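PDB 4GGT: bradavidin 2 from Bradyrhizobium japonicum, which probably binds biotin, as a secreted bacterial member of the avidin family with an eight-stranded antiparallel beta barrel. Local coordinates for residues L10-N18 against I26-I34. Numbering follows the deposited sequence.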
loop_
_atom_site.group_PDB
_atom_site.type_symbol
_atom_site.label_atom_id
_atom_site.label_comp_id
_atom_site.label_asym_id
_atom_site.label_seq_id
_atom_site.Cartn_x
_atom_site.Cartn_y
_atom_site.Cartn_z
ATOM N N LEU A 10 5.620 -12.281 6.093
ATOM C CA LEU A 10 4.781 -11.978 4.889
ATOM C C LEU A 10 4.810 -13.101 3.845
ATOM O O LEU A 10 5.823 -13.278 3.164
ATOM C CB LEU A 10 5.197 -10.626 4.270
ATOM C CG LEU A 10 4.417 -10.098 3.060
ATOM C CD1 LEU A 10 2.909 -9.982 3.333
ATOM C CD2 LEU A 10 4.993 -8.753 2.576
ATOM N N PRO A 11 3.692 -13.852 3.692
ATOM C CA PRO A 11 3.682 -14.884 2.654
ATOM C C PRO A 11 3.838 -14.256 1.278
ATOM O O PRO A 11 3.342 -13.136 1.032
ATOM C CB PRO A 11 2.294 -15.520 2.773
ATOM C CG PRO A 11 1.775 -15.102 4.096
ATOM C CD PRO A 11 2.399 -13.773 4.399
ATOM N N ALA A 12 4.511 -14.986 0.400
ATOM C CA ALA A 12 4.824 -14.511 -0.945
ATOM C C ALA A 12 5.015 -15.704 -1.875
ATOM O O ALA A 12 5.692 -16.662 -1.500
ATOM C CB ALA A 12 6.054 -13.625 -0.928
ATOM N N PRO A 13 4.390 -15.660 -3.071
ATOM C CA PRO A 13 3.483 -14.572 -3.436
ATOM C C PRO A 13 2.179 -14.584 -2.665
ATOM O O PRO A 13 1.754 -15.614 -2.112
ATOM C CB PRO A 13 3.238 -14.787 -4.943
ATOM C CG PRO A 13 4.310 -15.776 -5.363
ATOM C CD PRO A 13 4.559 -16.614 -4.187
ATOM N N SER A 14 1.524 -13.431 -2.610
ATOM C CA SER A 14 0.232 -13.370 -1.971
ATOM C C SER A 14 -0.466 -12.161 -2.515
ATOM O O SER A 14 0.157 -11.327 -3.178
ATOM C CB SER A 14 0.369 -13.295 -0.445
ATOM O OG SER A 14 1.138 -12.182 -0.043
ATOM N N TYR A 15 -1.762 -12.087 -2.264
ATOM C CA TYR A 15 -2.580 -11.038 -2.841
ATOM C C TYR A 15 -3.595 -10.579 -1.789
ATOM O O TYR A 15 -4.282 -11.407 -1.180
ATOM C CB TYR A 15 -3.248 -11.587 -4.090
ATOM C CG TYR A 15 -4.232 -10.676 -4.761
ATOM C CD1 TYR A 15 -3.808 -9.542 -5.437
ATOM C CD2 TYR A 15 -5.580 -10.968 -4.748
ATOM C CE1 TYR A 15 -4.715 -8.704 -6.080
ATOM C CE2 TYR A 15 -6.493 -10.149 -5.383
ATOM C CZ TYR A 15 -6.048 -9.020 -6.048
ATOM O OH TYR A 15 -6.971 -8.215 -6.671
ATOM N N TRP A 16 -3.663 -9.260 -1.578
ATOM C CA TRP A 16 -4.438 -8.667 -0.501
ATOM C C TRP A 16 -5.252 -7.495 -1.032
ATOM O O TRP A 16 -4.831 -6.801 -1.972
ATOM C CB TRP A 16 -3.521 -8.140 0.606
ATOM C CG TRP A 16 -2.468 -9.122 1.144
ATOM C CD1 TRP A 16 -1.404 -9.628 0.477
ATOM C CD2 TRP A 16 -2.398 -9.650 2.481
ATOM N NE1 TRP A 16 -0.665 -10.461 1.306
ATOM C CE2 TRP A 16 -1.264 -10.495 2.538
ATOM C CE3 TRP A 16 -3.195 -9.501 3.628
ATOM C CZ2 TRP A 16 -0.906 -11.191 3.694
ATOM C CZ3 TRP A 16 -2.833 -10.182 4.786
ATOM C CH2 TRP A 16 -1.700 -11.013 4.813
ATOM N N LYS A 17 -6.408 -7.262 -0.426
ATOM C CA LYS A 17 -7.244 -6.108 -0.776
ATOM C C LYS A 17 -7.729 -5.400 0.466
ATOM O O LYS A 17 -8.002 -6.051 1.468
ATOM C CB LYS A 17 -8.454 -6.531 -1.616
ATOM C CG LYS A 17 -8.051 -7.020 -3.016
ATOM C CD LYS A 17 -9.225 -7.564 -3.829
ATOM C CE LYS A 17 -10.339 -6.567 -3.962
ATOM N NZ LYS A 17 -11.376 -7.055 -4.941
ATOM N N ASN A 18 -7.863 -4.070 0.402
ATOM C CA ASN A 18 -8.385 -3.327 1.555
ATOM C C ASN A 18 -9.870 -3.082 1.330
ATOM O O ASN A 18 -10.396 -3.488 0.305
ATOM C CB ASN A 18 -7.586 -2.031 1.826
ATOM C CG ASN A 18 -7.713 -0.997 0.715
ATOM O OD1 ASN A 18 -8.533 -1.144 -0.173
ATOM N ND2 ASN A 18 -6.862 0.053 0.753
ATOM N N ILE A 26 1.991 -9.273 -3.607
ATOM C CA ILE A 26 3.321 -9.436 -3.055
ATOM C C ILE A 26 4.041 -10.478 -3.865
ATOM O O ILE A 26 3.587 -11.629 -3.963
ATOM C CB ILE A 26 3.282 -9.887 -1.559
ATOM C CG1 ILE A 26 2.416 -8.945 -0.706
ATOM C CG2 ILE A 26 4.688 -9.987 -1.007
ATOM C CD1 ILE A 26 2.974 -7.504 -0.577
ATOM N N TRP A 27 5.132 -10.069 -4.505
ATOM C CA TRP A 27 5.939 -10.991 -5.319
ATOM C C TRP A 27 6.887 -11.822 -4.457
ATOM O O TRP A 27 7.032 -13.047 -4.640
ATOM C CB TRP A 27 6.746 -10.193 -6.341
ATOM C CG TRP A 27 5.860 -9.626 -7.420
ATOM C CD1 TRP A 27 5.238 -8.399 -7.434
ATOM C CD2 TRP A 27 5.476 -10.282 -8.636
ATOM N NE1 TRP A 27 4.495 -8.262 -8.579
ATOM C CE2 TRP A 27 4.623 -9.399 -9.337
ATOM C CE3 TRP A 27 5.776 -11.535 -9.208
ATOM C CZ2 TRP A 27 4.076 -9.717 -10.588
ATOM C CZ3 TRP A 27 5.226 -11.853 -10.451
ATOM C CH2 TRP A 27 4.383 -10.943 -11.125
ATOM N N SER A 28 7.545 -11.136 -3.537
ATOM C CA SER A 28 8.573 -11.707 -2.687
ATOM C C SER A 28 8.777 -10.818 -1.475
ATOM O O SER A 28 8.389 -9.634 -1.472
ATOM C CB SER A 28 9.902 -11.922 -3.441
ATOM O OG SER A 28 10.441 -10.713 -3.929
ATOM N N ALA A 29 9.348 -11.409 -0.425
ATOM C CA ALA A 29 9.667 -10.670 0.787
ATOM C C ALA A 29 10.899 -11.265 1.446
ATOM O O ALA A 29 10.979 -11.353 2.682
ATOM C CB ALA A 29 8.505 -10.690 1.735
ATOM N N ASN A 30 11.853 -11.662 0.610
ATOM C CA ASN A 30 13.048 -12.354 1.083
ATOM C C ASN A 30 14.104 -11.387 1.613
ATOM O O ASN A 30 14.331 -10.289 1.049
ATOM C CB ASN A 30 13.614 -13.279 0.008
ATOM C CG ASN A 30 14.349 -12.530 -1.070
ATOM O OD1 ASN A 30 15.526 -12.798 -1.328
ATOM N ND2 ASN A 30 13.677 -11.563 -1.689
ATOM N N SER A 31 14.724 -11.809 2.714
ATOM C CA SER A 31 15.555 -10.943 3.546
ATOM C C SER A 31 14.787 -9.667 3.920
ATOM O O SER A 31 15.342 -8.567 3.924
ATOM C CB SER A 31 16.907 -10.652 2.871
ATOM O OG SER A 31 17.626 -11.867 2.645
ATOM N N GLY A 32 13.491 -9.841 4.184
ATOM C CA GLY A 32 12.623 -8.792 4.725
ATOM C C GLY A 32 12.509 -7.527 3.896
ATOM O O GLY A 32 12.204 -6.453 4.420
ATOM N N THR A 33 12.803 -7.638 2.607
ATOM C CA THR A 33 12.560 -6.529 1.691
ATOM C C THR A 33 11.307 -6.885 0.922
ATOM O O THR A 33 11.233 -7.965 0.324
ATOM C CB THR A 33 13.714 -6.350 0.711
ATOM O OG1 THR A 33 14.040 -7.631 0.169
ATOM C CG2 THR A 33 14.932 -5.802 1.428
ATOM N N ILE A 34 10.306 -6.013 0.926
ATOM C CA ILE A 34 9.097 -6.407 0.207
ATOM C C ILE A 34 9.101 -5.895 -1.232
ATOM O O ILE A 34 9.377 -4.720 -1.483
ATOM C CB ILE A 34 7.730 -6.211 1.002
ATOM C CG1 ILE A 34 6.723 -5.332 0.261
ATOM C CG2 ILE A 34 7.911 -5.888 2.485
ATOM C CD1 ILE A 34 5.882 -6.108 -0.668
#
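Ser14 OG packs against the side chain of Ile26, 3.5 Å from Ile26 CB, and two groups of its own segment grip it. Ser14 OG donates to Pro11 O at 2.6 Å, from above the carbonyl plane. Trp16 NE1 donates to Ser14 OG at 2.8 Å, nearly in the indole plane. With chi1 at 58°, OG sits between the backbone N and the carbonyl carbon, on the sheet face that also carries Ile26. With an alanine here, the indole N-H and Pro11 O would probably lose the hydroxyl that joins them. The backbones of Ser14 and Ile26 form an antiparallel hydrogen-bonded pair. Ile26 N reaches Ser14 O at 2.8 Å and 172°; Ser14 N returns a bond to Ile26 O. This pair belongs to the first hairpin, strands 14-17 and 23-28, of the closed antiparallel avidin barrel. Asn18, which binds biotin in another structure of this protein, follows two residues after Trp16. The Ala12-Pro13 peptide is cis. Leu10 reaches toward Ile26, tip to tip, Leu10 CD2 lying 3.8 Å from Ile26 CG2. Ile82 and Met87 touch both Leu10 and Trp16. Ala12 CB packs 3.6 Å from Ser28 CA, beside the classic bulge where Trp27 and Ser28 face Gln35.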